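Side-chain contacts in ADP/ATP-dependent NAD(P)H-hydrate dehydratase (Bacillus subtilis, PDB 3RPZ), which probably catalyses the ADP- or ATP-dependent dehydration of hydrated NADH and NADPH, restoring the normal reduced nicotinamide cofactors: residues T150-P153 and G154-F157; E166-K169 and K170-E173; E251-T254 and D255-A259. All blocks are in the same frame, centred on the assembly; numbering follows the deposited sequence.

Interaction 1 (T150-P153 and G154-F157). With NPW (beta-6-hydroxy-1,4,5,6-tetrahydronicotinamide adenine dinucleotide phosphate), chain D.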
ATOM      1  N   THR A 150     -10.399  27.821  -4.879  1.00 13.02           N
ATOM      2  CA  THR A 150      -9.155  27.604  -4.157  1.00 12.89           C
ATOM      3  C   THR A 150      -7.879  27.814  -4.993  1.00 13.88           C
ATOM      4  O   THR A 150      -7.045  26.940  -5.093  1.00 14.00           O
ATOM      5  CB  THR A 150      -9.146  26.235  -3.461  1.00 13.51           C
ATOM      6  OG1 THR A 150      -9.125  25.182  -4.454  1.00 13.97           O
ATOM      7  CG2 THR A 150     -10.344  26.023  -2.544  1.00 14.02           C
ATOM      8  N   PRO A 151      -7.729  28.983  -5.614  1.00 12.71           N
ATOM      9  CA  PRO A 151      -6.556  29.252  -6.413  1.00 13.38           C
ATOM     10  C   PRO A 151      -5.266  29.449  -5.624  1.00 13.83           C
ATOM     11  O   PRO A 151      -5.230  30.145  -4.611  1.00 14.81           O
ATOM     12  CB  PRO A 151      -6.912  30.547  -7.121  1.00 13.79           C
ATOM     13  CG  PRO A 151      -7.756  31.271  -6.114  1.00 12.96           C
ATOM     14  CD  PRO A 151      -8.595  30.163  -5.519  1.00 13.54           C
ATOM     15  N   HIS A 152      -4.183  28.933  -6.187  1.00 14.40           N
ATOM     16  CA  HIS A 152      -2.883  29.511  -5.891  1.00 14.26           C
ATOM     17  C   HIS A 152      -2.705  30.769  -6.727  1.00 15.26           C
ATOM     18  O   HIS A 152      -3.541  31.101  -7.583  1.00 15.59           O
ATOM     19  CB  HIS A 152      -1.755  28.490  -6.059  1.00 14.91           C
ATOM     20  CG  HIS A 152      -1.598  27.948  -7.440  1.00 15.11           C
ATOM     21  ND1 HIS A 152      -1.510  28.735  -8.583  1.00 16.73           N
ATOM     22  CD2 HIS A 152      -1.415  26.670  -7.842  1.00 14.40           C
ATOM     23  CE1 HIS A 152      -1.363  27.933  -9.635  1.00 16.11           C
ATOM     24  NE2 HIS A 152      -1.275  26.674  -9.210  1.00 15.77           N
ATOM     25  N   PRO A 153      -1.649  31.547  -6.501  1.00 15.80           N
ATOM     26  CA  PRO A 153      -1.529  32.830  -7.221  1.00 16.31           C
ATOM     27  C   PRO A 153      -1.541  32.717  -8.767  1.00 16.06           C
ATOM     28  O   PRO A 153      -2.041  33.597  -9.418  1.00 17.21           O
ATOM     29  CB  PRO A 153      -0.213  33.402  -6.667  1.00 16.84           C
ATOM     30  CG  PRO A 153      -0.229  32.932  -5.269  1.00 16.45           C
ATOM     31  CD  PRO A 153      -0.763  31.504  -5.335  1.00 15.57           C
ATOM     32  N   GLY A 154      -1.007  31.623  -9.343  1.00 16.70           N
ATOM     33  CA  GLY A 154      -1.059  31.415 -10.770  1.00 16.02           C
ATOM     34  C   GLY A 154      -2.489  31.259 -11.254  1.00 15.89           C
ATOM     35  O   GLY A 154      -2.881  31.805 -12.302  1.00 17.02           O
ATOM     36  N   GLU A 155      -3.284  30.505 -10.524  1.00 14.92           N
ATOM     37  CA  GLU A 155      -4.679  30.295 -10.854  1.00 14.95           C
ATOM     38  C   GLU A 155      -5.456  31.601 -10.680  1.00 15.79           C
ATOM     39  O   GLU A 155      -6.380  31.880 -11.450  1.00 16.41           O
ATOM     40  CB  GLU A 155      -5.276  29.165 -10.008  1.00 14.09           C
ATOM     41  CG  GLU A 155      -4.794  27.813 -10.490  1.00 14.68           C
ATOM     42  CD  GLU A 155      -4.798  26.698  -9.503  1.00 14.22           C
ATOM     43  OE1 GLU A 155      -4.874  26.921  -8.278  1.00 14.72           O
ATOM     44  OE2 GLU A 155      -4.657  25.513  -9.945  1.00 15.11           O
ATOM     45  N   PHE A 156      -5.096  32.385  -9.679  1.00 15.13           N
ATOM     46  CA  PHE A 156      -5.759  33.672  -9.479  1.00 16.03           C
ATOM     47  C   PHE A 156      -5.508  34.605 -10.661  1.00 16.46           C
ATOM     48  O   PHE A 156      -6.417  35.298 -11.119  1.00 17.62           O
ATOM     49  CB  PHE A 156      -5.277  34.311  -8.176  1.00 16.90           C
ATOM     50  CG  PHE A 156      -6.133  35.479  -7.707  1.00 15.91           C
ATOM     51  CD1 PHE A 156      -5.850  36.765  -8.137  1.00 17.96           C
ATOM     52  CD2 PHE A 156      -7.146  35.299  -6.821  1.00 17.79           C
ATOM     53  CE1 PHE A 156      -6.648  37.852  -7.728  1.00 17.46           C
ATOM     54  CE2 PHE A 156      -7.936  36.387  -6.369  1.00 17.52           C
ATOM     55  CZ  PHE A 156      -7.658  37.650  -6.831  1.00 17.33           C
ATOM     56  N   PHE A 157      -4.298  34.584 -11.205  1.00 17.37           N
ATOM     57  CA  PHE A 157      -3.993  35.339 -12.422  1.00 19.05           C
ATOM     58  C   PHE A 157      -4.849  34.857 -13.582  1.00 18.36           C
ATOM     59  O   PHE A 157      -5.460  35.665 -14.319  1.00 19.66           O
ATOM     60  CB  PHE A 157      -2.516  35.196 -12.737  1.00 19.91           C
ATOM     61  CG  PHE A 157      -2.121  35.718 -14.087  1.00 23.04           C
ATOM     62  CD1 PHE A 157      -2.427  37.016 -14.474  1.00 24.43           C
ATOM     63  CD2 PHE A 157      -1.437  34.904 -14.960  1.00 29.05           C
ATOM     64  CE1 PHE A 157      -2.037  37.505 -15.728  1.00 26.50           C
ATOM     65  CE2 PHE A 157      -1.066  35.375 -16.205  1.00 31.34           C
ATOM     66  CZ  PHE A 157      -1.357  36.666 -16.577  1.00 29.50           C
TER
HETATM   67  P   NPW D 279       6.254  30.011 -11.095  1.00 27.35           P
HETATM   68  O1  NPW D 279       6.305  29.513 -12.522  1.00 34.10           O
HETATM   69  O2  NPW D 279       6.760  29.094 -10.029  1.00 27.87           O
HETATM   70  O3  NPW D 279       6.812  31.434 -10.907  1.00 28.34           O
HETATM   71  PA  NPW D 279      -0.104  25.380 -12.761  1.00 19.62           P
HETATM   72  PB  NPW D 279      -0.286  23.122 -10.936  1.00 15.67           P
HETATM   73  C1A NPW D 279       2.448  29.818 -10.234  1.00 19.91           C
HETATM   74  C1B NPW D 279      -2.654  19.051 -10.981  1.00 14.60           C
HETATM   75  N1C NPW D 279      -1.768  18.386 -10.055  1.00 14.20           N
HETATM   76  N1D NPW D 279       3.474  32.242  -5.857  1.00 19.48           N
HETATM   77  C2A NPW D 279       3.738  29.236 -10.810  1.00 22.24           C
HETATM   78  O2A NPW D 279       4.691  30.279 -10.785  1.00 24.41           O
HETATM   79  C2B NPW D 279      -3.532  20.143 -10.360  1.00 13.39           C
HETATM   80  O2B NPW D 279      -4.598  19.619  -9.610  1.00 13.93           O
HETATM   81  C2C NPW D 279      -1.675  17.090  -9.928  1.00 15.64           C
HETATM   82  C2D NPW D 279       3.757  32.580  -7.123  1.00 18.58           C
HETATM   83  C3A NPW D 279       3.316  28.826 -12.210  1.00 23.53           C
HETATM   84  O3A NPW D 279       3.286  29.938 -13.131  1.00 25.87           O
HETATM   85  C3B NPW D 279      -3.971  20.843 -11.663  1.00 14.84           C
HETATM   86  O3B NPW D 279      -5.070  20.096 -12.202  1.00 15.34           O
HETATM   87  C3C NPW D 279      -0.877  16.296  -9.273  1.00 14.09           C
HETATM   88  N3D NPW D 279       3.470  31.908  -8.250  1.00 19.07           N
HETATM   89  C4B NPW D 279      -2.729  20.691 -12.553  1.00 13.35           C
HETATM   90  O4B NPW D 279      -1.852  19.694 -11.954  1.00 14.80           O
HETATM   91  C4C NPW D 279       0.245  16.987  -8.507  1.00 13.47           C
HETATM   92  C4D NPW D 279       2.787  30.789  -7.978  1.00 18.68           C
HETATM   93  O4D NPW D 279       1.417  29.016 -10.817  1.00 19.02           O
HETATM   94  C4E NPW D 279       1.897  28.353 -11.962  1.00 19.85           C
HETATM   95  C5A NPW D 279       2.462  30.316  -6.677  1.00 17.30           C
HETATM   96  C5B NPW D 279      -1.933  21.991 -12.706  1.00 14.40           C
HETATM   97  O5B NPW D 279      -1.731  22.606 -11.432  1.00 15.00           O
HETATM   98  C5C NPW D 279       0.496  18.358  -9.108  1.00 13.27           C
HETATM   99  C5E NPW D 279       1.820  26.852 -11.678  1.00 20.60           C
HETATM  100  O5E NPW D 279       0.454  26.457 -11.736  1.00 21.11           O
HETATM  101  C6C NPW D 279      -0.818  19.182  -9.217  1.00 14.57           C
HETATM  102  O6C NPW D 279      -1.413  19.462  -7.953  1.00 15.24           O
HETATM  103  C6D NPW D 279       2.828  31.099  -5.533  1.00 18.12           C
HETATM  104  N6D NPW D 279       2.581  30.804  -4.267  1.00 18.74           N
HETATM  105  N7A NPW D 279       1.814  29.096  -6.686  1.00 18.49           N
HETATM  106  C7C NPW D 279      -1.053  14.876  -9.178  1.00 13.93           C
HETATM  107  N7C NPW D 279      -0.199  14.178  -8.443  1.00 14.52           N
HETATM  108  O7C NPW D 279      -1.971  14.308  -9.823  1.00 13.38           O
HETATM  109  C8A NPW D 279       1.743  28.790  -8.038  1.00 16.64           C
HETATM  110  N9A NPW D 279       2.336  29.849  -8.778  1.00 18.56           N
HETATM  111  OA1 NPW D 279       0.563  25.451 -14.070  1.00 26.53           O
HETATM  112  OA2 NPW D 279      -1.517  25.654 -12.625  1.00 23.52           O
HETATM  113  OA3 NPW D 279       0.329  23.957 -12.150  1.00 16.74           O
HETATM  114  OB1 NPW D 279      -0.564  23.927  -9.746  1.00 15.07           O
HETATM  115  OB2 NPW D 279       0.665  21.973 -10.813  1.00 17.10           O
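The N-terminal turn of helix 153-160 lines the NADPH-hydrate pocket of this ribokinase-like fold, just beyond strand 147-149, and His152 at its N-cap and Glu155 in its first turn meet as stacked flat groups. The Glu155 carboxylate lies over one face of the imidazole, the two planes 2° apart, with OE1 above the ring centre. Over the same face, Glu155 CG makes a CH-pi contact 3.9 Å from the His152 ring centroid. Glu155 OE1 also accepts the backbone N-H of His152 over 3.0 Å, on the anti side and 19° out of the carboxylate plane, which helps to hold the acid against the ring. His152 CG sits between its own N and carbonyl carbon (chi1 62°), which turns the ring's other face to the ligand adenine, where C8A of the ligand lies above the rim. The side chain of Glu155 also comes close to a bound magnesium ion. Behind this pair, Pro151 packs its CB on Glu155 CB at 3.6 Å, and its CG comes to the edge of the Phe156 ring. Phe156 N donates to His152 O at 2.9 Å in the first turn of the helix. Gly154 CA lies 3.4 Å from O4D of the ligand, while Pro153 CG rests 3.6 Å from C6D of the adenine. At the far end of the imidazole, His152 NE2 donates to the pyrophosphate oxygen OB1 of the ligand over 2.9 Å.

Interaction 2 (E166-K169 and K170-E173)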
ATOM      1  N   GLU A 166       2.085  41.435  -8.982  1.00 24.75           N
ATOM      2  CA  GLU A 166       1.237  42.461  -8.391  0.50 24.67           C
ATOM      3  C   GLU A 166       0.356  41.901  -7.281  1.00 23.67           C
ATOM      4  O   GLU A 166       0.231  42.470  -6.204  1.00 24.14           O
ATOM      5  CB  GLU A 166       0.397  43.121  -9.478  0.50 25.64           C
ATOM      6  CG  GLU A 166       1.227  44.082 -10.334  0.50 28.42           C
ATOM      7  CD  GLU A 166       1.843  45.181  -9.506  0.50 32.28           C
ATOM      8  OE1 GLU A 166       1.172  45.687  -8.563  0.50 29.94           O
ATOM      9  OE2 GLU A 166       3.003  45.544  -9.791  0.50 35.66           O
ATOM     10  N   LEU A 167      -0.244  40.758  -7.567  1.00 22.45           N
ATOM     11  CA  LEU A 167      -1.082  40.084  -6.587  1.00 21.50           C
ATOM     12  C   LEU A 167      -0.370  39.881  -5.291  1.00 22.49           C
ATOM     13  O   LEU A 167      -0.900  40.140  -4.215  1.00 21.68           O
ATOM     14  CB  LEU A 167      -1.512  38.735  -7.159  1.00 19.53           C
ATOM     15  CG  LEU A 167      -2.285  37.825  -6.222  1.00 19.38           C
ATOM     16  CD1 LEU A 167      -3.589  38.481  -5.741  1.00 20.28           C
ATOM     17  CD2 LEU A 167      -2.535  36.492  -6.897  1.00 20.33           C
ATOM     18  N   GLN A 168       0.880  39.406  -5.375  1.00 22.00           N
ATOM     19  CA  GLN A 168       1.591  38.970  -4.186  1.00 22.64           C
ATOM     20  C   GLN A 168       1.990  40.129  -3.273  1.00 23.24           C
ATOM     21  O   GLN A 168       2.333  39.898  -2.099  1.00 24.90           O
ATOM     22  CB  GLN A 168       2.771  38.050  -4.577  1.00 23.25           C
ATOM     23  CG  GLN A 168       2.338  36.664  -5.112  1.00 23.45           C
ATOM     24  CD  GLN A 168       1.651  35.825  -4.035  1.00 22.57           C
ATOM     25  OE1 GLN A 168       0.458  35.915  -3.829  1.00 22.30           O
ATOM     26  NE2 GLN A 168       2.453  35.106  -3.271  1.00 24.53           N
ATOM     27  N   LYS A 169       1.905  41.355  -3.783  1.00 24.07           N
ATOM     28  CA  LYS A 169       2.145  42.541  -2.964  1.00 26.27           C
ATOM     29  C   LYS A 169       0.940  42.986  -2.110  1.00 25.39           C
ATOM     30  O   LYS A 169       1.090  43.749  -1.180  1.00 26.36           O
ATOM     31  CB  LYS A 169       2.530  43.731  -3.865  1.00 27.74           C
ATOM     32  CG  LYS A 169       3.800  43.527  -4.674  1.00 32.50           C
ATOM     33  CD  LYS A 169       4.045  44.740  -5.584  1.00 38.73           C
ATOM     34  CE  LYS A 169       5.201  44.520  -6.542  1.00 43.16           C
ATOM     35  NZ  LYS A 169       5.446  45.784  -7.298  1.00 45.19           N
ATOM     36  N   LYS A 170      -0.257  42.551  -2.488  1.00 23.68           N
ATOM     37  CA  LYS A 170      -1.520  43.024  -1.921  1.00 23.63           C
ATOM     38  C   LYS A 170      -2.513  41.844  -1.896  1.00 21.68           C
ATOM     39  O   LYS A 170      -3.619  41.936  -2.409  1.00 21.13           O
ATOM     40  CB  LYS A 170      -2.093  44.174  -2.783  1.00 25.03           C
ATOM     41  CG  LYS A 170      -1.276  45.453  -2.900  1.00 30.75           C
ATOM     42  CD  LYS A 170      -2.142  46.616  -3.347  1.00 36.72           C
ATOM     43  CE  LYS A 170      -2.713  46.473  -4.764  1.00 40.32           C
ATOM     44  NZ  LYS A 170      -3.602  47.693  -5.191  1.00 44.17           N
ATOM     45  N   ARG A 171      -2.083  40.727  -1.305  1.00 19.93           N
ATOM     46  CA  ARG A 171      -2.874  39.478  -1.437  1.00 18.73           C
ATOM     47  C   ARG A 171      -4.277  39.602  -0.909  1.00 19.10           C
ATOM     48  O   ARG A 171      -5.244  39.223  -1.566  1.00 18.20           O
ATOM     49  CB  ARG A 171      -2.157  38.305  -0.767  1.00 18.37           C
ATOM     50  CG  ARG A 171      -0.912  37.845  -1.510  1.00 17.64           C
ATOM     51  CD  ARG A 171       0.005  36.970  -0.626  1.00 18.34           C
ATOM     52  NE  ARG A 171      -0.725  35.903   0.045  1.00 17.45           N
ATOM     53  CZ  ARG A 171      -1.156  34.775  -0.478  1.00 17.45           C
ATOM     54  NH1 ARG A 171      -0.964  34.491  -1.737  1.00 17.53           N
ATOM     55  NH2 ARG A 171      -1.793  33.927   0.300  1.00 17.07           N
ATOM     56  N   ALA A 172      -4.415  40.075   0.328  1.00 19.00           N
ATOM     57  CA  ALA A 172      -5.741  40.170   0.945  1.00 19.25           C
ATOM     58  C   ALA A 172      -6.631  41.170   0.257  1.00 19.87           C
ATOM     59  O   ALA A 172      -7.805  40.897   0.074  1.00 19.82           O
ATOM     60  CB  ALA A 172      -5.677  40.464   2.433  1.00 21.59           C
ATOM     61  N   GLU A 173      -6.071  42.264  -0.205  1.00 20.33           N
ATOM     62  CA  GLU A 173      -6.828  43.282  -0.915  1.00 21.69           C
ATOM     63  C   GLU A 173      -7.430  42.700  -2.192  1.00 20.42           C
ATOM     64  O   GLU A 173      -8.615  42.847  -2.444  1.00 20.08           O
ATOM     65  CB  GLU A 173      -5.908  44.469  -1.239  1.00 22.99           C
ATOM     66  CG  GLU A 173      -5.379  45.173   0.029  1.00 30.23           C
ATOM     67  CD  GLU A 173      -3.989  44.698   0.606  1.00 35.86           C
ATOM     68  OE1 GLU A 173      -3.295  45.675   1.071  1.00 41.28           O
ATOM     69  OE2 GLU A 173      -3.559  43.475   0.656  1.00 29.99           O
TER
HETATM   70  O   HOH W   1       0.476  40.618   0.177  1.00 28.73           O
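The side chains of Gln168 and Arg171 run alongside each other in the same direction where the chain turns from helix 164-167 into helix 171-182, and one hydrogen bond joins their polar ends. Arg171 NH1 donates to Gln168 OE1 over 2.9 Å with an N-H...O angle of 162°, on a lone pair in the carbonyl plane and at the edge of the guanidinium. The two flat groups stand nearly perpendicular, 86° apart. Gln168 is bent at its second torsion (chi2 -66°), which folds the amide back so that OE1 also rests 3.3 Å from Arg171 CG.

Backbone bonds form the corner beneath. A type I beta turn runs from Leu167 to Lys170, closed by Lys170 N donating to Leu167 O at 3.0 Å, and Lys170 then takes the N-cap position of the next helix. A water accepts from Arg171 N at 3.0 Å and donates to Gln168 O, bridging the backbone of Gln168 and Arg171 across the corner.

Among charged groups, Lys169, with its chain stretched out, carries NZ to Glu166 OE2 in a weak, long salt bridge of 3.5 Å, seen with one of the two conformers of Glu166 and therefore doubtful.

Gln168 belongs to the NADPH-hydrate pocket, and Arg171, a step further out, probably helps to position its amide. Arg171 is itself held by Lys189 O, through NH1, and Gln192 O, through NH2, and thus joins the helix corner to the region following strand 185-188. On the inner side Leu167 packs against Pro153 and Phe156 of helix 153-160.

Interaction 3 (E251-T254 and D255-A259)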
ATOM      1  N   GLU A 251       3.153  21.383  10.060  1.00 14.64           N
ATOM      2  CA  GLU A 251       3.954  21.794  11.219  1.00 16.20           C
ATOM      3  C   GLU A 251       4.251  20.621  12.134  1.00 16.79           C
ATOM      4  O   GLU A 251       5.362  20.550  12.663  1.00 18.02           O
ATOM      5  CB  GLU A 251       3.270  22.912  11.992  1.00 16.95           C
ATOM      6  CG  GLU A 251       3.132  24.178  11.183  1.00 17.50           C
ATOM      7  CD  GLU A 251       2.466  25.317  11.906  1.00 22.63           C
ATOM      8  OE1 GLU A 251       2.330  25.246  13.159  1.00 28.49           O
ATOM      9  OE2 GLU A 251       2.226  26.348  11.284  1.00 23.31           O
ATOM     10  N   LEU A 252       3.318  19.696  12.334  1.00 16.68           N
ATOM     11  CA  LEU A 252       3.598  18.461  13.069  0.50 18.03           C
ATOM     12  C   LEU A 252       4.711  17.714  12.392  1.00 18.24           C
ATOM     13  O   LEU A 252       5.667  17.278  13.030  1.00 18.81           O
ATOM     14  CB  LEU A 252       2.365  17.544  13.149  0.50 19.05           C
ATOM     15  CG  LEU A 252       2.568  16.202  13.889  0.50 20.22           C
ATOM     16  CD1 LEU A 252       3.286  15.135  13.073  0.50 22.11           C
ATOM     17  CD2 LEU A 252       3.290  16.405  15.241  0.50 20.37           C
ATOM     18  N   TRP A 253       4.605  17.538  11.074  1.00 17.20           N
ATOM     19  CA  TRP A 253       5.628  16.786  10.327  1.00 17.40           C
ATOM     20  C   TRP A 253       6.996  17.277  10.580  1.00 17.92           C
ATOM     21  O   TRP A 253       7.939  16.487  10.779  1.00 18.05           O
ATOM     22  CB  TRP A 253       5.396  16.949   8.816  1.00 18.32           C
ATOM     23  CG  TRP A 253       6.460  16.335   7.887  1.00 17.65           C
ATOM     24  CD1 TRP A 253       7.450  16.986   7.194  1.00 18.56           C
ATOM     25  CD2 TRP A 253       6.566  14.968   7.545  1.00 15.35           C
ATOM     26  NE1 TRP A 253       8.174  16.105   6.452  1.00 15.79           N
ATOM     27  CE2 TRP A 253       7.643  14.864   6.616  1.00 16.23           C
ATOM     28  CE3 TRP A 253       5.888  13.788   7.939  1.00 17.23           C
ATOM     29  CZ2 TRP A 253       8.010  13.645   6.085  1.00 15.38           C
ATOM     30  CZ3 TRP A 253       6.226  12.628   7.399  1.00 19.38           C
ATOM     31  CH2 TRP A 253       7.289  12.544   6.459  1.00 17.80           C
ATOM     32  N   THR A 254       7.179  18.587  10.531  1.00 16.84           N
ATOM     33  CA  THR A 254       8.518  19.152  10.621  1.00 17.96           C
ATOM     34  C   THR A 254       9.133  19.082  12.002  1.00 18.48           C
ATOM     35  O   THR A 254      10.323  19.352  12.194  1.00 19.53           O
ATOM     36  CB  THR A 254       8.639  20.576  10.021  1.00 18.55           C
ATOM     37  OG1 THR A 254       7.627  21.416  10.627  1.00 20.49           O
ATOM     38  CG2 THR A 254       8.441  20.551   8.557  1.00 20.65           C
ATOM     39  N   ASP A 255       8.382  18.635  12.994  1.00 18.78           N
ATOM     40  CA  ASP A 255       8.983  18.468  14.315  1.00 20.38           C
ATOM     41  C   ASP A 255      10.089  17.420  14.280  1.00 20.99           C
ATOM     42  O   ASP A 255      11.100  17.587  14.913  1.00 22.72           O
ATOM     43  CB  ASP A 255       7.971  18.005  15.349  1.00 20.90           C
ATOM     44  CG  ASP A 255       7.039  19.093  15.811  1.00 25.18           C
ATOM     45  OD1 ASP A 255       7.274  20.272  15.551  1.00 27.92           O
ATOM     46  OD2 ASP A 255       6.052  18.723  16.449  1.00 31.42           O
ATOM     47  N   GLU A 256       9.869  16.328  13.563  1.00 19.69           N
ATOM     48  CA  GLU A 256      10.842  15.252  13.516  1.00 20.88           C
ATOM     49  C   GLU A 256      11.254  14.819  12.121  1.00 17.88           C
ATOM     50  O   GLU A 256      12.046  13.880  12.002  1.00 19.72           O
ATOM     51  CB  GLU A 256      10.311  14.041  14.241  1.00 24.09           C
ATOM     52  CG  GLU A 256      10.118  14.263  15.715  1.00 29.30           C
ATOM     53  CD  GLU A 256       9.686  12.974  16.395  1.00 37.59           C
ATOM     54  OE1 GLU A 256       8.498  12.590  16.286  1.00 45.06           O
ATOM     55  OE2 GLU A 256      10.555  12.316  16.981  1.00 47.15           O
ATOM     56  N   HIS A 257      10.791  15.538  11.116  1.00 16.40           N
ATOM     57  CA  HIS A 257      11.100  15.202   9.717  1.00 15.57           C
ATOM     58  C   HIS A 257      11.532  16.459   8.985  1.00 15.65           C
ATOM     59  O   HIS A 257      11.033  17.557   9.252  1.00 16.23           O
ATOM     60  CB  HIS A 257       9.891  14.636   8.977  1.00 14.87           C
ATOM     61  CG  HIS A 257       9.188  13.514   9.679  1.00 15.89           C
ATOM     62  ND1 HIS A 257       8.239  13.762  10.668  1.00 17.30           N
ATOM     63  CD2 HIS A 257       9.316  12.174   9.598  1.00 18.33           C
ATOM     64  CE1 HIS A 257       7.785  12.602  11.121  1.00 18.41           C
ATOM     65  NE2 HIS A 257       8.416  11.619  10.492  1.00 18.87           N
ATOM     66  N   SER A 258      12.416  16.336   7.998  1.00 14.90           N
ATOM     67  CA  SER A 258      12.801  17.505   7.202  1.00 15.08           C
ATOM     68  C   SER A 258      11.665  18.017   6.338  1.00 15.22           C
ATOM     69  O   SER A 258      10.953  17.251   5.677  1.00 14.36           O
ATOM     70  CB  SER A 258      14.014  17.195   6.284  1.00 15.26           C
ATOM     71  OG  SER A 258      14.185  18.259   5.346  1.00 16.11           O
ATOM     72  N   ALA A 259      11.530  19.339   6.279  1.00 14.88           N
ATOM     73  CA  ALA A 259      10.558  19.981   5.451  1.00 14.76           C
ATOM     74  C   ALA A 259      10.730  19.707   3.957  1.00 15.65           C
ATOM     75  O   ALA A 259       9.793  19.898   3.210  1.00 17.03           O
ATOM     76  CB  ALA A 259      10.564  21.533   5.684  1.00 16.72           C
TER
HETATM   77  O   HOH W   2       7.283  15.031  13.202  1.00 21.97           O
HETATM   78  O   HOH W   3       7.975  21.840  13.430  1.00 29.12           O
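Helix 235-256 runs out where Glu251-Thr254 passes into Asp255-Ala259, the last turn being weakly bonded: Asp255 N donates to Leu252 O at 3.0 Å, whereas Glu256 N and His257 N reach Trp253 O only weakly. Beyond His257 the chain doubles back as an extended loop, and Thr254 CA makes a CA-H...O contact with His257 O. A water links Leu252 O to Glu256 N at this weakly bonded end.

The side chain of His257 folds over the indole of Trp253 in a face-to-face stack, its ring centroid 3.8 Å from that of the six-membered ring and the planes 10° apart. His257 CB makes a CH-pi contact over the face of the Trp253 five-membered ring, 3.4 Å from its centroid. ND1 of His257 adds a bond of 2.7 Å to Trp253 O, on a lone pair and in the imidazole plane, fixing the rotation of the ring. On the indole's pyrrole side, Trp253 NE1 donates to Ser258 O, from above the carbonyl plane. Thr254 CG2 meets Ala259 CB at 3.7 Å.

Trp253 and Leu252 pack on Ile270 of helix 264-277, while Pro272 of the second subunit touches both Trp253 and His257, placing this helix end at a subunit interface.

Overall arrangement
The three contacts follow in series along the chain, none nested in or crossing another, and each joins adjoining residues. Interaction 1 makes the step from strand 147-149 into helix 153-160. Interaction 2 turns the chain from helix 164-167 to helix 171-182, and the two touch: Pro153 CG lies 3.4 Å from Gln168 OE1. Together they contribute residues to one side of the NADPH-hydrate pocket. Interaction 3 comes much later, closing the end of helix 235-256 and leading the chain on toward helix 264-277; its centre lies about 26 Å from that of interaction 1 and about 29 Å from that of interaction 2.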